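Non-structural protein NS1 (Murine minute virus, PDB 4R94) nicks and unwinds viral DNA to start parvovirus replication, its N-terminal nickase domain, the part in this structure, binding the origin and magnesium. Local coordinates at residues N22-S27 with C200-N205; F99-T104 with G142-R147; P109-W114 with G134-Q139; N113-H118 with F228-S233. All coordinates share one frame; numbering follows the deposited sequence.

Overall arrangement
The four contacts lie around one antiparallel sheet of the nickase domain. Interactions 3 and 4 both use strand 112-121 and share N113 and W114. Interaction 3 sits near its beginning, and interaction 4 pairs it with strand 227-232. Interaction 1 joins strand 24-31 of the same sheet to strand 201-202 and the start of helix 203-211. Interaction 2 packs helices 81-104 and 142-160 together beside the sheet. Along the chain, interactions 2 and 3 fall between the two segments of interaction 1. Centres of interactions 1 and 3, and of 2 and 3, are about 11 Å apart. Interactions 1 and 4 come near the metal-binding residues, while 2 and 3 join the helices and the hairpin end farther from them.

Interaction 1: residues N22-S27 with C200-N205; sequences NQEVFS and CVLFGN
V25 and V201 form the hydrogen-bonded pair of a short antiparallel ladder, where strand 201-202 joins strand 24-31 just before helix 203-211. V25 N donates to V201 O at 2.9 Å, and V201 N returns a bond to V25 O, also 2.9 Å. The next bond runs from F203 N to Q23 O, 2.9 Å and nearly straight at 167°. L202 is the N-cap residue of the helix. The two valines face the same side, with V25 CG2 3.6 Å from V201 CG2. F203 has CG anti to its N (chi1 -172°), which brings its ring to this side, with CD1 3.8 Å from V25 CG1. L131 of strand 125-134 touches both valines and F203. On the other face, L202 CD2 lies 3.6 Å from N22 O. C200 SG approaches the F26 ring obliquely, 4.0 Å from CD1. The Q23 carbonyl thus satisfies the first amide of helix 203-211, which probably helps to hold the start of the helix that carries the nuclease tyrosine Y210.

Interaction 2: residues F99-T104 with G142-R147; sequences FEVLNT and GKWWRR
V101 reaches from helix 81-104 to W145 and W144 of helix 142-160. Its CB is 3.7 Å from W145 CZ3. Beyond it, CG1 stands over the six-membered ring of W145, 3.4 Å from the centroid and 9° off the normal, a CH-pi contact. Placing CG1 opposite the backbone N (chi1 179°) aims this methyl at the ring. The same CG1 also meets W144 CZ3 at 3.6 Å, so it sits in the corner between the W145 face and the rim of W144. W144 CZ3 lies over the same face of W145. L102 CD2 comes in at the edge of W145, 3.7 Å from CH2. T104 CG2 does likewise at the W144 edge, 3.8 Å from CH2. No hydrogen bond crosses this contact. The segment axes are 11.2 Å apart and make 128°, a wide spacing that the indoles bridge. W145 also meets the rings of F26 and F137, while L102 touches V112. The arrangement fits the alpha/beta HUH nuclease fold, in which helices pack against a central antiparallel sheet.

Interaction 3: residues P109-W114 with G134-Q139; sequences PGDVNW and GKDFSQ
The backbone at D111 and V112 passes beside G134, which opens a type I beta turn, with V112 CA and G134 CA 4.9 Å apart. The turn follows strand 125-134, at the open end of the beta hairpin it forms with strand 112-121. It is closed by F137 N to G134 O at 3.0 Å. G134 has backbone angles that call for glycine (phi 156°). K135 bends at its last torsion (chi4 64°) and brings NZ between two carboxylates. NZ makes a long salt bridge to D111 OD2 at 3.6 Å and a closer one to D136 OD1 at 3.2 Å, though the hydrogen bonds within this closer pair are weak. The lysine probably offsets the repulsion between the two acids. Three waters fill in the polar links. One donates to both D111 OD2 and D136 OD2. A second donates to D111 O and D136 OD2 and accepts from D136 N. The third joins D111 O to K135 N. On the apolar side, V112 and F137 cross at about a right angle, with V112 CG1 4.0 Å from F137 CZ.

Interaction 4: residues N113-H118 with F228-S233; sequences NWFVQH and FLSSDS
W114 and S233 meet at one end of this antiparallel strand pair. S233 CB lies over the five-membered ring of W114, 3.5 Å from its centroid and 9° off the normal. W114 N donates to S233 OG at 3.0 Å, and S233 N to W114 O at 2.9 Å. With chi1 at 50°, S233 OG lies between its own N and carbonyl carbon, turned to the W114 amide. Further along, V116 N donates to S231 O at 2.8 Å, and S231 N to V116 O. H118 N reaches L229 O, and F228 N reaches H118 O at 2.8 Å. Between these pairs, S230 OG donates to Q117 OE1 at 2.5 Å, so short that the exact length is doubtful. On this same face the F115 ring meets D232 CB at its edge, 4.1 Å from CD1. R245 binds both Q117 OE1 and S230 OG. Q117 NE2 bonds to E119 OE2, so Q117 is a second-shell residue to a magnesium ligand. On the other face, H118 NE2 bonds to D91 and S231 OG to K95, both of helix 81-104. The pair belongs to the central antiparallel sheet of an HUH nuclease, the sheet that carries the metal-binding E119, H127 and H129.

Interaction 1: residues N22-S27 with C200-N205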
loop_
_atom_site.group_PDB
_atom_site.type_symbol
_atom_site.label_atom_id
_atom_site.label_comp_id
_atom_site.label_asym_id
_atom_site.label_seq_id
_atom_site.Cartn_x
_atom_site.Cartn_y
_atom_site.Cartn_z
ATOM N N ASN A 22 -4.570 -7.464 18.545
ATOM C CA ASN A 22 -5.830 -8.133 18.261
ATOM C C ASN A 22 -6.894 -7.234 17.658
ATOM O O ASN A 22 -8.082 -7.562 17.683
ATOM C CB ASN A 22 -6.388 -8.747 19.549
ATOM C CG ASN A 22 -5.600 -9.934 20.006
ATOM O OD1 ASN A 22 -4.436 -9.811 20.384
ATOM N ND2 ASN A 22 -6.231 -11.101 19.989
ATOM N N GLN A 23 -6.491 -6.092 17.126
ATOM C CA GLN A 23 -7.478 -5.212 16.532
ATOM C C GLN A 23 -7.874 -5.722 15.149
ATOM O O GLN A 23 -7.018 -5.935 14.296
ATOM C CB GLN A 23 -6.953 -3.791 16.444
ATOM C CG GLN A 23 -8.070 -2.810 16.231
ATOM C CD GLN A 23 -7.734 -1.787 15.193
ATOM O OE1 GLN A 23 -6.572 -1.401 15.043
ATOM N NE2 GLN A 23 -8.743 -1.343 14.451
ATOM N N GLU A 24 -9.171 -5.942 14.939
ATOM C CA GLU A 24 -9.651 -6.426 13.646
ATOM C C GLU A 24 -9.556 -5.305 12.621
ATOM O O GLU A 24 -9.912 -4.161 12.911
ATOM C CB GLU A 24 -11.093 -6.947 13.739
ATOM C CG GLU A 24 -11.197 -8.357 14.317
ATOM C CD GLU A 24 -12.610 -8.936 14.237
ATOM O OE1 GLU A 24 -13.462 -8.538 15.054
ATOM O OE2 GLU A 24 -12.866 -9.787 13.359
ATOM N N VAL A 25 -9.024 -5.636 11.444
ATOM C CA VAL A 25 -8.860 -4.655 10.362
ATOM C C VAL A 25 -9.120 -5.325 9.016
ATOM O O VAL A 25 -8.969 -6.533 8.879
ATOM C CB VAL A 25 -7.438 -4.019 10.334
ATOM C CG1 VAL A 25 -7.161 -3.187 11.593
ATOM C CG2 VAL A 25 -6.370 -5.072 10.148
ATOM N N PHE A 26 -9.496 -4.534 8.015
ATOM C CA PHE A 26 -9.565 -5.034 6.651
ATOM C C PHE A 26 -8.163 -5.224 6.078
ATOM O O PHE A 26 -7.217 -4.540 6.470
ATOM C CB PHE A 26 -10.308 -4.069 5.725
ATOM C CG PHE A 26 -11.750 -3.819 6.086
ATOM C CD1 PHE A 26 -12.607 -4.858 6.405
ATOM C CD2 PHE A 26 -12.253 -2.528 6.047
ATOM C CE1 PHE A 26 -13.947 -4.600 6.711
ATOM C CE2 PHE A 26 -13.579 -2.269 6.354
ATOM C CZ PHE A 26 -14.424 -3.313 6.693
ATOM N N SER A 27 -8.053 -6.120 5.108
ATOM C CA SER A 27 -6.825 -6.299 4.357
ATOM C C SER A 27 -7.110 -6.045 2.889
ATOM O O SER A 27 -7.955 -6.716 2.286
ATOM C CB SER A 27 -6.273 -7.715 4.567
ATOM O OG SER A 27 -5.232 -8.002 3.635
ATOM N N CYS A 200 -11.462 -10.267 8.048
ATOM C CA CYS A 200 -10.654 -9.312 8.780
ATOM C C CYS A 200 -9.418 -10.021 9.317
ATOM O O CYS A 200 -9.422 -11.245 9.542
ATOM C CB CYS A 200 -11.462 -8.665 9.898
ATOM S SG CYS A 200 -12.835 -7.661 9.266
ATOM N N VAL A 201 -8.343 -9.265 9.480
ATOM C CA VAL A 201 -7.133 -9.824 10.050
ATOM C C VAL A 201 -6.803 -9.081 11.325
ATOM O O VAL A 201 -7.406 -8.044 11.621
ATOM C CB VAL A 201 -5.949 -9.763 9.070
ATOM C CG1 VAL A 201 -6.284 -10.516 7.790
ATOM C CG2 VAL A 201 -5.584 -8.321 8.752
ATOM N N LEU A 202 -5.864 -9.626 12.092
ATOM C CA LEU A 202 -5.443 -8.997 13.335
ATOM C C LEU A 202 -4.224 -8.110 13.075
ATOM O O LEU A 202 -3.149 -8.602 12.686
ATOM C CB LEU A 202 -5.137 -10.062 14.406
ATOM C CG LEU A 202 -6.336 -10.885 14.892
ATOM C CD1 LEU A 202 -5.941 -11.686 16.131
ATOM C CD2 LEU A 202 -7.552 -10.037 15.182
ATOM N N PHE A 203 -4.408 -6.809 13.309
ATOM C CA PHE A 203 -3.466 -5.764 12.921
ATOM C C PHE A 203 -2.031 -5.993 13.405
ATOM O O PHE A 203 -1.128 -6.210 12.603
ATOM C CB PHE A 203 -3.991 -4.424 13.432
ATOM C CG PHE A 203 -3.227 -3.225 12.943
ATOM C CD1 PHE A 203 -3.420 -2.728 11.658
ATOM C CD2 PHE A 203 -2.374 -2.545 13.802
ATOM C CE1 PHE A 203 -2.738 -1.589 11.221
ATOM C CE2 PHE A 203 -1.693 -1.404 13.377
ATOM C CZ PHE A 203 -1.870 -0.929 12.082
ATOM N N GLY A 204 -1.816 -5.937 14.716
ATOM C CA GLY A 204 -0.475 -6.087 15.257
ATOM C C GLY A 204 0.170 -7.415 14.890
ATOM O O GLY A 204 1.334 -7.455 14.505
ATOM N N ASN A 205 -0.590 -8.500 14.982
ATOM C CA ASN A 205 -0.011 -9.805 14.699
ATOM C C ASN A 205 0.431 -9.959 13.254
ATOM O O ASN A 205 1.516 -10.461 12.992
ATOM C CB ASN A 205 -0.986 -10.928 15.060
ATOM C CG ASN A 205 -1.185 -11.062 16.552
ATOM O OD1 ASN A 205 -0.449 -10.473 17.355
ATOM N ND2 ASN A 205 -2.198 -11.835 16.938
#

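Interaction 2: residues F99-T104 with G142-R147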
loop_
_atom_site.group_PDB
_atom_site.type_symbol
_atom_site.label_atom_id
_atom_site.label_comp_id
_atom_site.label_asym_id
_atom_site.label_seq_id
_atom_site.Cartn_x
_atom_site.Cartn_y
_atom_site.Cartn_z
ATOM N N PHE A 99 -7.772 8.200 2.436
ATOM C CA PHE A 99 -8.240 9.415 3.114
ATOM C C PHE A 99 -9.549 9.926 2.503
ATOM O O PHE A 99 -10.407 10.430 3.225
ATOM C CB PHE A 99 -7.159 10.495 3.087
ATOM C CG PHE A 99 -5.904 10.116 3.833
ATOM C CD1 PHE A 99 -5.906 9.078 4.749
ATOM C CD2 PHE A 99 -4.722 10.800 3.608
ATOM C CE1 PHE A 99 -4.751 8.738 5.429
ATOM C CE2 PHE A 99 -3.572 10.463 4.287
ATOM C CZ PHE A 99 -3.586 9.439 5.193
ATOM N N GLU A 100 -9.709 9.775 1.188
ATOM C CA GLU A 100 -10.951 10.164 0.532
ATOM C C GLU A 100 -12.120 9.345 1.048
ATOM O O GLU A 100 -13.199 9.895 1.283
ATOM C CB GLU A 100 -10.826 10.030 -0.991
ATOM C CG GLU A 100 -9.931 11.103 -1.583
ATOM C CD GLU A 100 -9.729 11.004 -3.084
ATOM O OE1 GLU A 100 -9.546 9.883 -3.601
ATOM O OE2 GLU A 100 -9.727 12.066 -3.746
ATOM N N VAL A 101 -11.917 8.040 1.260
ATOM C CA VAL A 101 -13.006 7.219 1.763
ATOM C C VAL A 101 -13.276 7.532 3.236
ATOM O O VAL A 101 -14.433 7.583 3.652
ATOM C CB VAL A 101 -12.723 5.723 1.549
ATOM C CG1 VAL A 101 -13.867 4.876 2.104
ATOM C CG2 VAL A 101 -12.584 5.489 0.043
ATOM N N LEU A 102 -12.220 7.776 4.016
ATOM C CA LEU A 102 -12.416 8.201 5.407
ATOM C C LEU A 102 -13.284 9.466 5.471
ATOM O O LEU A 102 -14.178 9.567 6.320
ATOM C CB LEU A 102 -11.077 8.457 6.097
ATOM C CG LEU A 102 -10.216 7.224 6.401
ATOM C CD1 LEU A 102 -8.883 7.681 6.971
ATOM C CD2 LEU A 102 -10.926 6.301 7.357
ATOM N N ASN A 103 -13.016 10.418 4.582
ATOM C CA ASN A 103 -13.817 11.644 4.528
ATOM C C ASN A 103 -15.285 11.330 4.260
ATOM O O ASN A 103 -16.184 11.894 4.900
ATOM C CB ASN A 103 -13.292 12.608 3.463
ATOM C CG ASN A 103 -12.088 13.396 3.927
ATOM O OD1 ASN A 103 -11.838 13.528 5.126
ATOM N ND2 ASN A 103 -11.338 13.943 2.975
ATOM N N THR A 104 -15.527 10.420 3.318
ATOM C CA THR A 104 -16.891 10.029 2.974
ATOM C C THR A 104 -17.652 9.563 4.209
ATOM O O THR A 104 -18.837 9.861 4.370
ATOM C CB THR A 104 -16.889 8.926 1.901
ATOM O OG1 THR A 104 -16.454 9.502 0.668
ATOM C CG2 THR A 104 -18.275 8.336 1.710
ATOM N N GLY A 142 -16.844 -4.152 4.470
ATOM C CA GLY A 142 -15.670 -4.469 3.666
ATOM C C GLY A 142 -15.867 -4.352 2.170
ATOM O O GLY A 142 -15.049 -3.736 1.471
ATOM N N LYS A 143 -16.948 -4.939 1.666
ATOM C CA LYS A 143 -17.252 -4.887 0.233
ATOM C C LYS A 143 -17.421 -3.460 -0.277
ATOM O O LYS A 143 -16.914 -3.122 -1.345
ATOM C CB LYS A 143 -18.518 -5.682 -0.073
ATOM C CG LYS A 143 -18.328 -7.191 0.008
ATOM C CD LYS A 143 -19.659 -7.879 0.260
ATOM C CE LYS A 143 -19.648 -9.303 -0.257
ATOM N NZ LYS A 143 -19.635 -9.324 -1.748
ATOM N N TRP A 144 -18.149 -2.646 0.482
ATOM C CA TRP A 144 -18.319 -1.236 0.156
ATOM C C TRP A 144 -16.975 -0.515 0.128
ATOM O O TRP A 144 -16.712 0.281 -0.779
ATOM C CB TRP A 144 -19.255 -0.560 1.163
ATOM C CG TRP A 144 -19.517 0.896 0.893
ATOM C CD1 TRP A 144 -20.544 1.422 0.160
ATOM C CD2 TRP A 144 -18.758 2.013 1.377
ATOM N NE1 TRP A 144 -20.468 2.795 0.155
ATOM C CE2 TRP A 144 -19.383 3.184 0.896
ATOM C CE3 TRP A 144 -17.611 2.137 2.166
ATOM C CZ2 TRP A 144 -18.895 4.457 1.178
ATOM C CZ3 TRP A 144 -17.133 3.402 2.450
ATOM C CH2 TRP A 144 -17.773 4.546 1.956
ATOM N N TRP A 145 -16.127 -0.807 1.112
ATOM C CA TRP A 145 -14.818 -0.164 1.188
ATOM C C TRP A 145 -13.991 -0.528 -0.038
ATOM O O TRP A 145 -13.375 0.350 -0.654
ATOM C CB TRP A 145 -14.081 -0.560 2.481
ATOM C CG TRP A 145 -14.204 0.489 3.559
ATOM C CD1 TRP A 145 -15.216 0.614 4.469
ATOM C CD2 TRP A 145 -13.295 1.566 3.815
ATOM N NE1 TRP A 145 -14.984 1.700 5.285
ATOM C CE2 TRP A 145 -13.811 2.301 4.902
ATOM C CE3 TRP A 145 -12.084 1.977 3.232
ATOM C CZ2 TRP A 145 -13.169 3.433 5.414
ATOM C CZ3 TRP A 145 -11.442 3.092 3.747
ATOM C CH2 TRP A 145 -11.987 3.810 4.829
ATOM N N ARG A 146 -13.978 -1.810 -0.411
ATOM C CA ARG A 146 -13.208 -2.214 -1.591
ATOM C C ARG A 146 -13.703 -1.505 -2.842
ATOM O O ARG A 146 -12.906 -1.044 -3.662
ATOM C CB ARG A 146 -13.262 -3.725 -1.816
ATOM C CG ARG A 146 -12.249 -4.217 -2.871
ATOM C CD ARG A 146 -12.801 -5.365 -3.733
ATOM N NE ARG A 146 -13.904 -4.905 -4.573
ATOM C CZ ARG A 146 -13.755 -4.210 -5.699
ATOM N NH1 ARG A 146 -12.541 -3.889 -6.128
ATOM N NH2 ARG A 146 -14.822 -3.823 -6.402
ATOM N N ARG A 147 -15.018 -1.411 -2.996
ATOM C CA ARG A 147 -15.567 -0.747 -4.175
ATOM C C ARG A 147 -15.198 0.736 -4.240
ATOM O O ARG A 147 -14.773 1.227 -5.289
ATOM C CB ARG A 147 -17.086 -0.906 -4.219
ATOM C CG ARG A 147 -17.705 -0.241 -5.438
ATOM C CD ARG A 147 -19.148 -0.668 -5.626
ATOM N NE ARG A 147 -19.933 -0.474 -4.409
ATOM C CZ ARG A 147 -20.477 0.685 -4.051
ATOM N NH1 ARG A 147 -20.322 1.757 -4.815
ATOM N NH2 ARG A 147 -21.177 0.773 -2.928
#

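Interaction 3: residues P109-W114 with G134-Q139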
loop_
_atom_site.group_PDB
_atom_site.type_symbol
_atom_site.label_atom_id
_atom_site.label_comp_id
_atom_site.label_asym_id
_atom_site.label_seq_id
_atom_site.Cartn_x
_atom_site.Cartn_y
_atom_site.Cartn_z
ATOM N N PRO A 109 -9.080 10.915 11.214
ATOM C CA PRO A 109 -7.920 10.074 10.867
ATOM C C PRO A 109 -7.240 9.456 12.087
ATOM O O PRO A 109 -6.736 8.324 12.029
ATOM C CB PRO A 109 -6.978 11.051 10.155
ATOM C CG PRO A 109 -7.878 12.098 9.608
ATOM C CD PRO A 109 -8.967 12.266 10.630
ATOM N N GLY A 110 -7.252 10.184 13.198
ATOM C CA GLY A 110 -6.720 9.665 14.441
ATOM C C GLY A 110 -7.483 8.502 15.056
ATOM O O GLY A 110 -6.979 7.853 15.969
ATOM N N ASP A 111 -8.693 8.222 14.576
ATOM C CA ASP A 111 -9.474 7.107 15.101
ATOM C C ASP A 111 -9.272 5.852 14.251
ATOM O O ASP A 111 -10.022 4.886 14.375
ATOM C CB ASP A 111 -10.967 7.445 15.152
ATOM C CG ASP A 111 -11.293 8.541 16.157
ATOM O OD1 ASP A 111 -10.501 8.730 17.110
ATOM O OD2 ASP A 111 -12.342 9.207 15.988
ATOM N N VAL A 112 -8.276 5.892 13.371
ATOM C CA VAL A 112 -8.033 4.807 12.415
ATOM C C VAL A 112 -6.663 4.197 12.615
ATOM O O VAL A 112 -5.689 4.927 12.744
ATOM C CB VAL A 112 -8.101 5.323 10.954
ATOM C CG1 VAL A 112 -8.060 4.159 9.984
ATOM C CG2 VAL A 112 -9.342 6.131 10.749
ATOM N N ASN A 113 -6.564 2.867 12.609
ATOM C CA ASN A 113 -5.255 2.245 12.573
ATOM C C ASN A 113 -4.993 1.782 11.150
ATOM O O ASN A 113 -5.851 1.123 10.550
ATOM C CB ASN A 113 -5.181 1.065 13.544
ATOM C CG ASN A 113 -5.361 1.494 14.987
ATOM O OD1 ASN A 113 -4.784 2.486 15.426
ATOM N ND2 ASN A 113 -6.181 0.766 15.719
ATOM N N TRP A 114 -3.850 2.153 10.588
ATOM C CA TRP A 114 -3.523 1.600 9.285
ATOM C C TRP A 114 -2.041 1.324 9.123
ATOM O O TRP A 114 -1.193 1.861 9.830
ATOM C CB TRP A 114 -4.044 2.497 8.134
ATOM C CG TRP A 114 -3.594 3.944 8.133
ATOM C CD1 TRP A 114 -4.318 5.028 8.545
ATOM C CD2 TRP A 114 -2.331 4.451 7.694
ATOM N NE1 TRP A 114 -3.579 6.174 8.400
ATOM C CE2 TRP A 114 -2.351 5.846 7.873
ATOM C CE3 TRP A 114 -1.178 3.855 7.162
ATOM C CZ2 TRP A 114 -1.263 6.657 7.554
ATOM C CZ3 TRP A 114 -0.108 4.648 6.845
ATOM C CH2 TRP A 114 -0.154 6.046 7.033
ATOM N N GLY A 134 -10.669 0.225 12.702
ATOM C CA GLY A 134 -10.854 1.062 13.869
ATOM C C GLY A 134 -12.285 0.965 14.357
ATOM O O GLY A 134 -13.061 0.165 13.847
ATOM N N LYS A 135 -12.627 1.783 15.348
ATOM C CA LYS A 135 -13.953 1.734 15.960
ATOM C C LYS A 135 -15.087 2.019 14.966
ATOM O O LYS A 135 -16.185 1.476 15.101
ATOM C CB LYS A 135 -14.019 2.709 17.143
ATOM C CG LYS A 135 -13.791 4.167 16.785
ATOM C CD LYS A 135 -13.963 5.061 18.006
ATOM C CE LYS A 135 -13.919 6.539 17.636
ATOM N NZ LYS A 135 -15.055 6.932 16.751
ATOM N N ASP A 136 -14.826 2.839 13.950
ATOM C CA ASP A 136 -15.868 3.170 12.979
ATOM C C ASP A 136 -15.963 2.141 11.852
ATOM O O ASP A 136 -16.682 2.354 10.875
ATOM C CB ASP A 136 -15.627 4.561 12.386
ATOM C CG ASP A 136 -15.487 5.629 13.451
ATOM O OD1 ASP A 136 -16.492 5.922 14.134
ATOM O OD2 ASP A 136 -14.374 6.175 13.604
ATOM N N PHE A 137 -15.241 1.029 11.991
ATOM C CA PHE A 137 -15.209 -0.014 10.963
ATOM C C PHE A 137 -15.877 -1.301 11.447
ATOM O O PHE A 137 -15.644 -1.727 12.574
ATOM C CB PHE A 137 -13.768 -0.347 10.557
ATOM C CG PHE A 137 -13.017 0.786 9.911
ATOM C CD1 PHE A 137 -12.595 1.878 10.652
ATOM C CD2 PHE A 137 -12.674 0.723 8.572
ATOM C CE1 PHE A 137 -11.880 2.912 10.054
ATOM C CE2 PHE A 137 -11.964 1.746 7.972
ATOM C CZ PHE A 137 -11.568 2.845 8.712
ATOM N N SER A 138 -16.691 -1.913 10.591
ATOM C CA SER A 138 -17.260 -3.232 10.869
ATOM C C SER A 138 -17.162 -4.138 9.640
ATOM O O SER A 138 -17.207 -3.664 8.511
ATOM C CB SER A 138 -18.719 -3.116 11.332
ATOM O OG SER A 138 -19.504 -2.374 10.411
ATOM N N GLN A 139 -17.046 -5.444 9.865
ATOM C CA GLN A 139 -16.822 -6.411 8.783
ATOM C C GLN A 139 -17.780 -6.293 7.587
ATOM O O GLN A 139 -17.365 -6.427 6.428
ATOM C CB GLN A 139 -16.900 -7.842 9.331
ATOM C CG GLN A 139 -17.327 -8.843 8.273
ATOM C CD GLN A 139 -16.746 -10.214 8.459
ATOM O OE1 GLN A 139 -15.887 -10.432 9.319
ATOM N NE2 GLN A 139 -17.207 -11.160 7.645
HETATM O O HOH W 1 -14.003 9.149 13.702
HETATM O O HOH W 2 -12.378 4.357 13.406
HETATM O O HOH W 3 -10.362 3.305 16.621
#

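Interaction 4: residues N113-H118 with F228-S233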
loop_
_atom_site.group_PDB
_atom_site.type_symbol
_atom_site.label_atom_id
_atom_site.label_comp_id
_atom_site.label_asym_id
_atom_site.label_seq_id
_atom_site.Cartn_x
_atom_site.Cartn_y
_atom_site.Cartn_z
ATOM N N ASN A 113 -6.564 2.867 12.609
ATOM C CA ASN A 113 -5.255 2.245 12.573
ATOM C C ASN A 113 -4.993 1.782 11.150
ATOM O O ASN A 113 -5.851 1.123 10.550
ATOM C CB ASN A 113 -5.181 1.065 13.544
ATOM C CG ASN A 113 -5.361 1.494 14.987
ATOM O OD1 ASN A 113 -4.784 2.486 15.426
ATOM N ND2 ASN A 113 -6.181 0.766 15.719
ATOM N N TRP A 114 -3.850 2.153 10.588
ATOM C CA TRP A 114 -3.523 1.600 9.285
ATOM C C TRP A 114 -2.041 1.324 9.123
ATOM O O TRP A 114 -1.193 1.861 9.830
ATOM C CB TRP A 114 -4.044 2.497 8.134
ATOM C CG TRP A 114 -3.594 3.944 8.133
ATOM C CD1 TRP A 114 -4.318 5.028 8.545
ATOM C CD2 TRP A 114 -2.331 4.451 7.694
ATOM N NE1 TRP A 114 -3.579 6.174 8.400
ATOM C CE2 TRP A 114 -2.351 5.846 7.873
ATOM C CE3 TRP A 114 -1.178 3.855 7.162
ATOM C CZ2 TRP A 114 -1.263 6.657 7.554
ATOM C CZ3 TRP A 114 -0.108 4.648 6.845
ATOM C CH2 TRP A 114 -0.154 6.046 7.033
ATOM N N PHE A 115 -1.752 0.456 8.161
ATOM C CA PHE A 115 -0.401 0.043 7.843
ATOM C C PHE A 115 -0.336 -0.170 6.349
ATOM O O PHE A 115 -1.234 -0.784 5.777
ATOM C CB PHE A 115 -0.041 -1.265 8.584
ATOM C CG PHE A 115 1.282 -1.863 8.177
ATOM C CD1 PHE A 115 2.471 -1.421 8.750
ATOM C CD2 PHE A 115 1.333 -2.880 7.237
ATOM C CE1 PHE A 115 3.690 -1.967 8.381
ATOM C CE2 PHE A 115 2.556 -3.440 6.858
ATOM C CZ PHE A 115 3.736 -2.977 7.428
ATOM N N VAL A 116 0.727 0.323 5.730
ATOM C CA VAL A 116 0.905 0.237 4.294
ATOM C C VAL A 116 2.253 -0.411 3.994
ATOM O O VAL A 116 3.254 -0.047 4.618
ATOM C CB VAL A 116 0.816 1.666 3.693
ATOM C CG1 VAL A 116 1.370 1.730 2.279
ATOM C CG2 VAL A 116 -0.632 2.172 3.773
ATOM N N GLN A 117 2.307 -1.393 3.089
ATOM C CA GLN A 117 3.598 -1.966 2.692
ATOM C C GLN A 117 3.662 -2.281 1.202
ATOM O O GLN A 117 2.874 -3.089 0.669
ATOM C CB GLN A 117 3.918 -3.237 3.486
ATOM C CG GLN A 117 5.240 -3.870 3.054
ATOM C CD GLN A 117 5.878 -4.661 4.187
ATOM O OE1 GLN A 117 6.184 -4.101 5.240
ATOM N NE2 GLN A 117 6.104 -5.953 3.967
ATOM N N HIS A 118 4.608 -1.636 0.535
ATOM C CA HIS A 118 4.850 -1.867 -0.885
ATOM C C HIS A 118 5.773 -3.046 -1.072
ATOM O O HIS A 118 6.821 -3.113 -0.428
ATOM C CB HIS A 118 5.489 -0.654 -1.548
ATOM C CG HIS A 118 4.634 0.573 -1.497
ATOM N ND1 HIS A 118 3.847 0.965 -2.549
ATOM C CD2 HIS A 118 4.439 1.471 -0.503
ATOM C CE1 HIS A 118 3.215 2.085 -2.218
ATOM N NE2 HIS A 118 3.549 2.399 -0.980
ATOM N N PHE A 228 9.554 -2.779 -0.493
ATOM C CA PHE A 228 10.196 -1.499 -0.781
ATOM C C PHE A 228 10.201 -0.558 0.415
ATOM O O PHE A 228 11.213 0.044 0.751
ATOM C CB PHE A 228 9.487 -0.769 -1.919
ATOM C CG PHE A 228 9.663 -1.385 -3.282
ATOM C CD1 PHE A 228 10.827 -1.179 -4.013
ATOM C CD2 PHE A 228 8.625 -2.096 -3.867
ATOM C CE1 PHE A 228 10.962 -1.714 -5.292
ATOM C CE2 PHE A 228 8.749 -2.639 -5.129
ATOM C CZ PHE A 228 9.926 -2.448 -5.851
ATOM N N LEU A 229 9.038 -0.423 1.035
ATOM C CA LEU A 229 8.713 0.740 1.840
ATOM C C LEU A 229 7.485 0.390 2.663
ATOM O O LEU A 229 6.559 -0.238 2.137
ATOM C CB LEU A 229 8.418 1.952 0.920
ATOM C CG LEU A 229 8.098 3.322 1.509
ATOM C CD1 LEU A 229 9.395 3.993 1.926
ATOM C CD2 LEU A 229 7.362 4.198 0.497
ATOM N N SER A 230 7.469 0.776 3.937
ATOM C CA SER A 230 6.293 0.582 4.777
ATOM C C SER A 230 5.988 1.837 5.560
ATOM O O SER A 230 6.862 2.691 5.743
ATOM C CB SER A 230 6.483 -0.589 5.749
ATOM O OG SER A 230 6.933 -1.730 5.057
ATOM N N SER A 231 4.756 1.947 6.037
ATOM C CA SER A 231 4.383 3.062 6.906
ATOM C C SER A 231 3.136 2.733 7.696
ATOM O O SER A 231 2.375 1.840 7.334
ATOM C CB SER A 231 4.141 4.334 6.101
ATOM O OG SER A 231 3.172 4.127 5.082
ATOM N N ASP A 232 2.893 3.469 8.769
ATOM C CA ASP A 232 1.685 3.210 9.522
ATOM C C ASP A 232 1.147 4.493 10.132
ATOM O O ASP A 232 1.806 5.539 10.094
ATOM C CB ASP A 232 1.947 2.153 10.605
ATOM C CG ASP A 232 3.033 2.571 11.572
ATOM O OD1 ASP A 232 2.814 3.555 12.307
ATOM O OD2 ASP A 232 4.092 1.912 11.599
ATOM N N SER A 233 -0.050 4.392 10.689
ATOM C CA SER A 233 -0.796 5.567 11.150
ATOM C C SER A 233 -0.150 6.215 12.380
ATOM O O SER A 233 -0.494 7.349 12.741
ATOM C CB SER A 233 -2.247 5.172 11.450
ATOM O OG SER A 233 -2.301 4.027 12.291
HETATM O O HOH W 4 -3.088 4.674 14.654
#